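Local coordinates for 2',5'-phosphodiesterase 12 (Homo sapiens, PDB 4Z0V), which belongs to the endonuclease/exonuclease/phosphatase family, with a DNase I-like domain that carries a bound magnesium ion and a separate N-terminal domain, at residues A[223-228]-A[270-275]; A[178-183]-A[214-219]; A[15-20]-A[158-163]. All coordinates share one frame; numbering follows the deposited sequence.

Overall arrangement
The three contacts differ in depth and in chemistry. Interaction 2 lies in the core of the endonuclease/exonuclease/phosphatase domain. There strands 178-180 and 214-218 pair in regular ladder fashion, and Glu182 just beyond them holds magnesium. Interaction 1 is also a strand pair, but it lies on the outermost part of the other sheet, is only partly buried and contains a bulge. The two touch where Leu224 and Leu271 pack on Tyr217, and strand 211-218 leads directly into strand 222-231. Interaction 3 is different. Its centre lies about 20 Å from that of interaction 2, and the N-terminal domain and helix 159-172 are joined there mainly by side-chain packing and a water bridge.

Interaction 1. Residues A[223-228]-A[270-275]; sequences SLLSQH and VLQSTK
Leu225 and Ser226 both lie opposite Val270, which makes a classic beta bulge between two antiparallel strands. Val270 O takes a short bond from Leu225 N (2.8 Å) and a weak one from Ser226 N (3.5 Å). Val270 N returns a nearly straight bond to Ser226 O (2.9 Å). Beyond the bulge, Ser223 and Gln272 form a hydrogen-bonded pair.

The tight part is around Val270, which is buried. Its CB meets Ser226 OG at 3.7 Å. Its CG2 lies 3.9 Å from His228 CD2 and meets that ring obliquely. The imidazole is held by a bond between His228 NE2 and Ser226 OG (2.7 Å). Ser226 OG sits between its own backbone N and carbonyl carbon (chi1 59°), and it also bonds Tyr317 OH. On the other face, Leu224 CD1 meets Leu271 CD2 at 3.9 Å.

The looser side is toward solvent. Exposed Leu225 lays CG across Gln272 CB (3.7 Å). The Gln272 chain bends at chi2, and NE2 bonds Ser273 O and also Ser277 O. At the far end Ser223 OG meets the Thr274 methyl, CG2.

Strand 280-287 continues the sheet beyond Leu271. Helix 295-316 packs on Val270 and His228. On the opposite face, Tyr217 of strand 211-218 lies against Leu224 and Leu271, so this face packs against the other sheet.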
# COMPACT_ATOMS: atom_id res chain seq x y z
N SER A 223 12.01 -5.68 -11.93
CA SER A 223 12.74 -4.42 -12.08
C SER A 223 11.74 -3.39 -12.58
O SER A 223 10.86 -3.72 -13.38
CB SER A 223 13.91 -4.55 -13.06
OG SER A 223 14.95 -5.33 -12.50
N LEU A 224 11.94 -2.13 -12.20
CA LEU A 224 11.06 -1.07 -12.69
C LEU A 224 11.56 -0.57 -14.05
O LEU A 224 12.73 -0.23 -14.17
CB LEU A 224 11.05 0.06 -11.66
CG LEU A 224 10.25 1.32 -12.01
CD1 LEU A 224 8.74 1.01 -12.04
CD2 LEU A 224 10.52 2.42 -10.96
N LEU A 225 10.71 -0.61 -15.08
CA LEU A 225 11.08 -0.10 -16.41
C LEU A 225 10.78 1.38 -16.54
O LEU A 225 11.63 2.17 -16.98
CB LEU A 225 10.36 -0.87 -17.54
CG LEU A 225 10.78 -2.32 -17.69
CD1 LEU A 225 10.11 -2.95 -18.93
CD2 LEU A 225 12.34 -2.45 -17.78
N SER A 226 9.52 1.75 -16.27
CA SER A 226 9.09 3.13 -16.47
C SER A 226 7.89 3.48 -15.60
O SER A 226 7.24 2.59 -15.04
CB SER A 226 8.73 3.33 -17.94
OG SER A 226 7.70 2.44 -18.31
N GLN A 227 7.61 4.79 -15.48
CA GLN A 227 6.50 5.26 -14.64
C GLN A 227 5.62 6.19 -15.45
O GLN A 227 6.11 6.94 -16.31
CB GLN A 227 7.00 5.95 -13.37
CG GLN A 227 7.86 5.04 -12.48
CD GLN A 227 8.49 5.84 -11.38
OE1 GLN A 227 9.65 6.24 -11.47
NE2 GLN A 227 7.71 6.11 -10.32
N HIS A 228 4.30 6.12 -15.23
CA HIS A 228 3.36 6.88 -16.05
C HIS A 228 2.24 7.46 -15.18
O HIS A 228 1.05 7.32 -15.47
CB HIS A 228 2.81 5.96 -17.16
CG HIS A 228 3.90 5.24 -17.91
ND1 HIS A 228 4.50 5.80 -19.02
CD2 HIS A 228 4.48 4.04 -17.66
CE1 HIS A 228 5.42 4.93 -19.41
NE2 HIS A 228 5.45 3.87 -18.62
N VAL A 270 5.49 0.25 -14.83
CA VAL A 270 5.65 -0.93 -15.69
C VAL A 270 6.85 -1.70 -15.17
O VAL A 270 7.94 -1.14 -15.10
CB VAL A 270 5.78 -0.54 -17.18
CG1 VAL A 270 6.15 -1.77 -18.02
CG2 VAL A 270 4.49 0.10 -17.69
N LEU A 271 6.64 -2.98 -14.83
CA LEU A 271 7.67 -3.84 -14.27
C LEU A 271 8.10 -4.90 -15.25
O LEU A 271 7.30 -5.37 -16.06
CB LEU A 271 7.16 -4.55 -12.99
CG LEU A 271 6.55 -3.68 -11.89
CD1 LEU A 271 6.05 -4.54 -10.75
CD2 LEU A 271 7.57 -2.64 -11.36
N GLN A 272 9.35 -5.30 -15.14
CA GLN A 272 9.85 -6.39 -15.97
C GLN A 272 10.23 -7.56 -15.09
O GLN A 272 10.90 -7.38 -14.08
CB GLN A 272 11.06 -5.91 -16.79
CG GLN A 272 11.94 -7.01 -17.32
CD GLN A 272 11.34 -7.67 -18.51
OE1 GLN A 272 11.11 -7.03 -19.54
NE2 GLN A 272 11.15 -8.99 -18.42
N SER A 273 9.79 -8.76 -15.49
CA SER A 273 10.11 -9.97 -14.75
C SER A 273 11.56 -10.25 -14.89
O SER A 273 12.11 -10.17 -16.00
CB SER A 273 9.27 -11.15 -15.24
OG SER A 273 9.62 -12.36 -14.59
N THR A 274 12.23 -10.48 -13.77
CA THR A 274 13.62 -10.84 -13.83
C THR A 274 13.66 -12.40 -14.09
O THR A 274 14.69 -12.91 -14.43
CB THR A 274 14.40 -10.41 -12.56
OG1 THR A 274 13.94 -11.18 -11.46
CG2 THR A 274 14.27 -8.90 -12.25
N LYS A 275 12.51 -13.11 -13.94
CA LYS A 275 12.40 -14.59 -14.10
C LYS A 275 12.02 -15.06 -15.51
O LYS A 275 12.27 -16.21 -15.85
CB LYS A 275 11.38 -15.16 -13.10
CG LYS A 275 11.70 -14.86 -11.63
CD LYS A 275 13.03 -15.48 -11.19
CE LYS A 275 13.34 -15.22 -9.74
NZ LYS A 275 14.75 -15.59 -9.44

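Interaction 2. Residues A[178-183]-A[214-219]; sequences ICLQEV and ATFYRK. With MG (magnesium ion), chain B.
Cys179 and Thr215 each set the first side-chain heteroatom beside the backbone N (chi1 -69° for Cys179 and -63° for Thr215). These torsions bring Cys179 SG within 3.8 Å of Thr215 OG1 on one face of the strand pair. The Thr215 hydroxyl has its hydrogen bond with Gln267 OE1. The Thr215 methyl, CG2, also lies against the sulfur.

The other face is apolar. Ile178 CB meets Phe216 CB at 4.2 Å. The Phe216 ring presents its edge to Ile178 O, while Leu180 CD1 reaches CE1 of that ring obliquely. Val183 CG2 closes on Ala214 CB at 4.1 Å, beyond the corner of the chain.

Four backbone bonds fix the antiparallel register. Ile178 pairs with Phe216 and Leu180 with Ala214, each by two bonds. Leu180 N to Ala214 O is short (2.8 Å) and nearly straight (171°). Cys179 and Thr215 form the non-hydrogen-bonded pair between them.

Glu182 follows at the corner, and Glu182 and Val183 make a G1 bulge opposite Gly212. The Glu182 chain extends away from the pair, and OE2 binds magnesium at 2.0 Å. Five waters complete a six-coordinate shell. OE2 is the metal ligand, and Glu182 OE1 joins the shell through water 1, which donates to it (2.7 Å). Ala135 N and Asn132 ND2 also bond the carboxylate, which should limit its rotation.

Strand 125-132 lies beside strand 177-184, and strand 201-207 flanks strand 211-218. Helix 185-198 packs on the face bearing Leu180, Val183 and Phe216. Strand 280-287 of the second sheet packs on the other face, so the Cys179 and Thr215 face looks into the two-sheet sandwich of the DNase I-like fold.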
# COMPACT_ATOMS: atom_id res chain seq x y z
N ILE A 178 3.10 -4.51 -3.93
CA ILE A 178 2.34 -3.94 -2.82
C ILE A 178 1.88 -2.56 -3.21
O ILE A 178 2.73 -1.70 -3.49
CB ILE A 178 3.12 -3.89 -1.49
CG1 ILE A 178 3.60 -5.32 -1.06
CG2 ILE A 178 2.22 -3.28 -0.41
CD1 ILE A 178 4.55 -5.26 0.19
N CYS A 179 0.56 -2.38 -3.31
CA CYS A 179 -0.00 -1.09 -3.68
C CYS A 179 -0.69 -0.50 -2.48
O CYS A 179 -1.60 -1.11 -1.92
CB CYS A 179 -0.96 -1.21 -4.86
SG CYS A 179 -0.15 -1.62 -6.42
N LEU A 180 -0.27 0.69 -2.09
CA LEU A 180 -0.78 1.32 -0.89
C LEU A 180 -1.40 2.66 -1.18
O LEU A 180 -0.93 3.39 -2.05
CB LEU A 180 0.39 1.54 0.09
CG LEU A 180 1.23 0.31 0.49
CD1 LEU A 180 2.34 0.73 1.44
CD2 LEU A 180 0.35 -0.75 1.18
N GLN A 181 -2.40 3.02 -0.37
CA GLN A 181 -3.05 4.32 -0.44
C GLN A 181 -2.97 4.97 0.92
O GLN A 181 -2.74 4.28 1.93
CB GLN A 181 -4.51 4.23 -0.91
CG GLN A 181 -4.70 3.43 -2.21
CD GLN A 181 -4.76 1.94 -1.96
OE1 GLN A 181 -5.28 1.48 -0.95
NE2 GLN A 181 -4.21 1.15 -2.87
N GLU A 182 -3.10 6.30 0.95
CA GLU A 182 -3.04 7.12 2.18
C GLU A 182 -1.68 6.96 2.87
O GLU A 182 -1.59 6.79 4.11
CB GLU A 182 -4.22 6.82 3.12
CG GLU A 182 -5.52 7.44 2.60
CD GLU A 182 -6.59 7.56 3.66
OE1 GLU A 182 -6.24 7.85 4.83
OE2 GLU A 182 -7.78 7.38 3.34
N VAL A 183 -0.64 7.05 2.06
CA VAL A 183 0.74 6.99 2.55
C VAL A 183 1.22 8.41 2.79
O VAL A 183 1.37 9.17 1.84
CB VAL A 183 1.66 6.26 1.52
CG1 VAL A 183 3.13 6.23 2.02
CG2 VAL A 183 1.16 4.84 1.21
N ALA A 214 1.71 4.62 -2.95
CA ALA A 214 3.02 3.97 -3.10
C ALA A 214 2.86 2.60 -3.73
O ALA A 214 1.86 1.90 -3.49
CB ALA A 214 3.73 3.85 -1.76
N THR A 215 3.86 2.19 -4.54
CA THR A 215 3.90 0.84 -5.12
C THR A 215 5.27 0.29 -4.80
O THR A 215 6.26 0.95 -5.08
CB THR A 215 3.57 0.83 -6.64
OG1 THR A 215 2.24 1.30 -6.85
CG2 THR A 215 3.69 -0.57 -7.28
N PHE A 216 5.32 -0.89 -4.21
CA PHE A 216 6.57 -1.60 -3.88
C PHE A 216 6.63 -2.88 -4.69
O PHE A 216 5.60 -3.48 -4.93
CB PHE A 216 6.67 -1.90 -2.39
CG PHE A 216 7.00 -0.69 -1.56
CD1 PHE A 216 5.98 0.15 -1.08
CD2 PHE A 216 8.31 -0.42 -1.18
CE1 PHE A 216 6.28 1.27 -0.31
CE2 PHE A 216 8.62 0.71 -0.41
CZ PHE A 216 7.60 1.55 0.01
N TYR A 217 7.82 -3.27 -5.13
CA TYR A 217 7.94 -4.48 -5.93
C TYR A 217 9.15 -5.26 -5.47
O TYR A 217 10.16 -4.65 -5.11
CB TYR A 217 8.01 -4.16 -7.45
CG TYR A 217 9.05 -3.11 -7.79
CD1 TYR A 217 8.74 -1.75 -7.71
CD2 TYR A 217 10.35 -3.47 -8.12
CE1 TYR A 217 9.72 -0.78 -7.91
CE2 TYR A 217 11.33 -2.50 -8.35
CZ TYR A 217 11.01 -1.16 -8.24
OH TYR A 217 11.98 -0.22 -8.50
N ARG A 218 9.05 -6.61 -5.47
CA ARG A 218 10.15 -7.46 -5.02
C ARG A 218 11.24 -7.50 -6.07
O ARG A 218 11.00 -7.97 -7.19
CB ARG A 218 9.63 -8.85 -4.70
CG ARG A 218 10.73 -9.80 -4.23
CD ARG A 218 10.14 -11.12 -3.73
NE ARG A 218 9.27 -10.89 -2.58
CZ ARG A 218 9.70 -10.67 -1.34
NH1 ARG A 218 11.00 -10.73 -1.06
NH2 ARG A 218 8.84 -10.40 -0.37
N LYS A 219 12.45 -7.06 -5.70
CA LYS A 219 13.58 -6.94 -6.64
C LYS A 219 14.05 -8.29 -7.19
O LYS A 219 14.49 -8.36 -8.34
CB LYS A 219 14.77 -6.20 -6.01
CG LYS A 219 14.51 -4.70 -5.69
CD LYS A 219 14.29 -3.84 -6.98
CE LYS A 219 15.53 -3.51 -7.80
NZ LYS A 219 16.57 -2.81 -7.00
MG MG B . -9.34 7.06 4.56
O HOH W 1 -8.61 8.48 5.93
O HOH W 2 -10.36 8.74 3.74
O HOH W 3 -10.42 5.91 3.29
O HOH W 4 -10.95 6.76 5.94
O HOH W 5 -8.35 5.38 5.38

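Interaction 3. Residues A[15-20]-A[158-163]; sequences LPRYIM and ELDYRQ
Tyr18 reaches across to two neighbouring helix residues, Asp160 and Tyr161, and meets each differently. Its ring turns an edge to Asp160, whose CB lies near the ring plane, 4.1 Å from Tyr18 CD1. The ring and the Asp160 carboxylate are inclined at 67°, so the two flat groups do not stack. Tyr18 CG is anti to the backbone N (chi1 -156°), and this carries the phenol along the first helix turn toward Tyr161.

The two tyrosines meet through the phenol end of one and the side of the other. Tyr18 OH lies at the edge of the Tyr161 ring, near its plane, 3.7 Å from CD2. Tyr18 CZ is also at that edge, 4.0 Å from Tyr161 CD2. Relative to the Tyr18 ring, Tyr161 CD2 lies obliquely.

Met20 brings its sulfur to the Tyr161 ring as a Met-aromatic contact. Met20 SD is 5.1 Å from the centroid of the Tyr161 ring, on a line 48° off the ring normal, an oblique approach nearest CE2. The Tyr161 hydroxyl bonds Val424 O, and Tyr155 meets the ring edge-to-face, so this ring is held from several sides.

The polar link is made by water 6. It accepts from Arg17 N at 2.8 Å and donates a weak bond to Asp160 OD1 at 3.0 Å. Arg17 CB approaches Asp160 OD2, but the guanidinium end leads away.

Residues 15-20 of the N-terminal domain and 158-163 of the endonuclease/exonuclease/phosphatase domain thus meet without a direct hydrogen bond. Aromatic edges, a thioether and one bridging water join them. One turn on from Asp160, Asn164 ND2 gives a weak bond to Tyr18 O. The opposite charges of Arg17 and Asp160 probably add only a modest attraction, because their charged atoms are not in contact.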
# COMPACT_ATOMS: atom_id res chain seq x y z
N LEU A 15 16.90 4.39 14.01
CA LEU A 15 16.14 3.28 14.58
C LEU A 15 14.73 3.76 14.88
O LEU A 15 14.56 4.96 15.16
CB LEU A 15 16.81 2.76 15.87
CG LEU A 15 18.11 1.96 15.76
CD1 LEU A 15 18.70 1.69 17.13
CD2 LEU A 15 17.88 0.63 15.08
N PRO A 16 13.69 2.88 14.89
CA PRO A 16 12.36 3.34 15.31
C PRO A 16 12.35 3.80 16.78
O PRO A 16 13.25 3.44 17.56
CB PRO A 16 11.47 2.11 15.13
CG PRO A 16 12.41 0.96 15.14
CD PRO A 16 13.69 1.43 14.58
N ARG A 17 11.37 4.62 17.13
CA ARG A 17 11.21 5.17 18.49
C ARG A 17 10.44 4.28 19.39
O ARG A 17 10.46 4.45 20.60
CB ARG A 17 10.46 6.51 18.43
CG ARG A 17 11.25 7.54 17.75
CD ARG A 17 10.75 8.91 18.07
NE ARG A 17 11.60 9.81 17.33
CZ ARG A 17 12.72 10.32 17.81
NH1 ARG A 17 13.49 11.06 17.03
NH2 ARG A 17 13.08 10.11 19.07
N TYR A 18 9.66 3.41 18.78
CA TYR A 18 8.77 2.46 19.42
C TYR A 18 9.23 1.07 19.00
O TYR A 18 9.27 0.78 17.81
CB TYR A 18 7.33 2.76 18.98
CG TYR A 18 6.22 2.30 19.90
CD1 TYR A 18 5.08 3.08 20.10
CD2 TYR A 18 6.26 1.05 20.51
CE1 TYR A 18 4.06 2.67 20.95
CE2 TYR A 18 5.24 0.63 21.36
CZ TYR A 18 4.14 1.43 21.57
OH TYR A 18 3.14 0.99 22.40
N ILE A 19 9.67 0.25 19.96
CA ILE A 19 10.13 -1.10 19.68
C ILE A 19 9.27 -2.06 20.51
O ILE A 19 9.19 -1.89 21.73
CB ILE A 19 11.65 -1.22 19.98
CG1 ILE A 19 12.48 -0.41 18.95
CG2 ILE A 19 12.07 -2.71 20.01
CD1 ILE A 19 13.93 -0.25 19.28
N MET A 20 8.65 -3.06 19.85
CA MET A 20 7.81 -4.04 20.55
C MET A 20 8.29 -5.45 20.35
O MET A 20 8.72 -5.81 19.24
CB MET A 20 6.35 -3.97 20.07
CG MET A 20 5.70 -2.68 20.38
SD MET A 20 3.97 -2.62 19.88
CE MET A 20 4.10 -2.83 18.30
N GLU A 158 -1.99 6.55 17.16
CA GLU A 158 -0.70 7.22 17.04
C GLU A 158 0.13 6.60 15.95
O GLU A 158 0.15 5.37 15.83
CB GLU A 158 0.03 7.13 18.38
CG GLU A 158 -0.74 7.81 19.50
CD GLU A 158 -0.06 9.02 20.10
OE1 GLU A 158 1.01 8.85 20.73
OE2 GLU A 158 -0.61 10.13 19.96
N LEU A 159 0.82 7.43 15.16
CA LEU A 159 1.60 6.97 14.02
C LEU A 159 2.65 5.89 14.35
O LEU A 159 2.69 4.87 13.64
CB LEU A 159 2.27 8.13 13.25
CG LEU A 159 2.86 7.74 11.86
CD1 LEU A 159 1.82 6.99 10.98
CD2 LEU A 159 3.38 8.96 11.14
N ASP A 160 3.46 6.09 15.38
CA ASP A 160 4.52 5.15 15.74
C ASP A 160 3.96 3.74 16.06
O ASP A 160 4.53 2.75 15.60
CB ASP A 160 5.37 5.68 16.91
CG ASP A 160 6.27 6.86 16.55
OD1 ASP A 160 6.78 6.91 15.40
OD2 ASP A 160 6.51 7.72 17.44
N TYR A 161 2.82 3.66 16.76
CA TYR A 161 2.19 2.38 17.06
C TYR A 161 1.70 1.70 15.75
O TYR A 161 2.02 0.53 15.47
CB TYR A 161 1.01 2.57 18.04
CG TYR A 161 0.37 1.26 18.45
CD1 TYR A 161 -0.71 0.73 17.75
CD2 TYR A 161 0.85 0.55 19.55
CE1 TYR A 161 -1.31 -0.47 18.13
CE2 TYR A 161 0.24 -0.64 19.96
CZ TYR A 161 -0.86 -1.13 19.27
OH TYR A 161 -1.45 -2.30 19.68
N ARG A 162 0.86 2.42 14.99
CA ARG A 162 0.30 1.88 13.73
C ARG A 162 1.41 1.45 12.75
O ARG A 162 1.26 0.43 12.08
CB ARG A 162 -0.62 2.90 13.08
CG ARG A 162 -1.88 3.09 13.92
CD ARG A 162 -3.07 3.68 13.15
NE ARG A 162 -2.73 4.96 12.56
CZ ARG A 162 -2.64 5.20 11.26
NH1 ARG A 162 -2.35 6.42 10.82
NH2 ARG A 162 -2.86 4.23 10.38
N GLN A 163 2.50 2.22 12.65
CA GLN A 163 3.59 1.86 11.73
C GLN A 163 4.24 0.58 12.15
O GLN A 163 4.59 -0.21 11.27
CB GLN A 163 4.65 2.96 11.58
CG GLN A 163 4.16 4.13 10.76
CD GLN A 163 3.43 3.75 9.50
OE1 GLN A 163 2.28 4.14 9.28
NE2 GLN A 163 4.08 3.01 8.62
O HOH W 6 8.95 4.81 15.73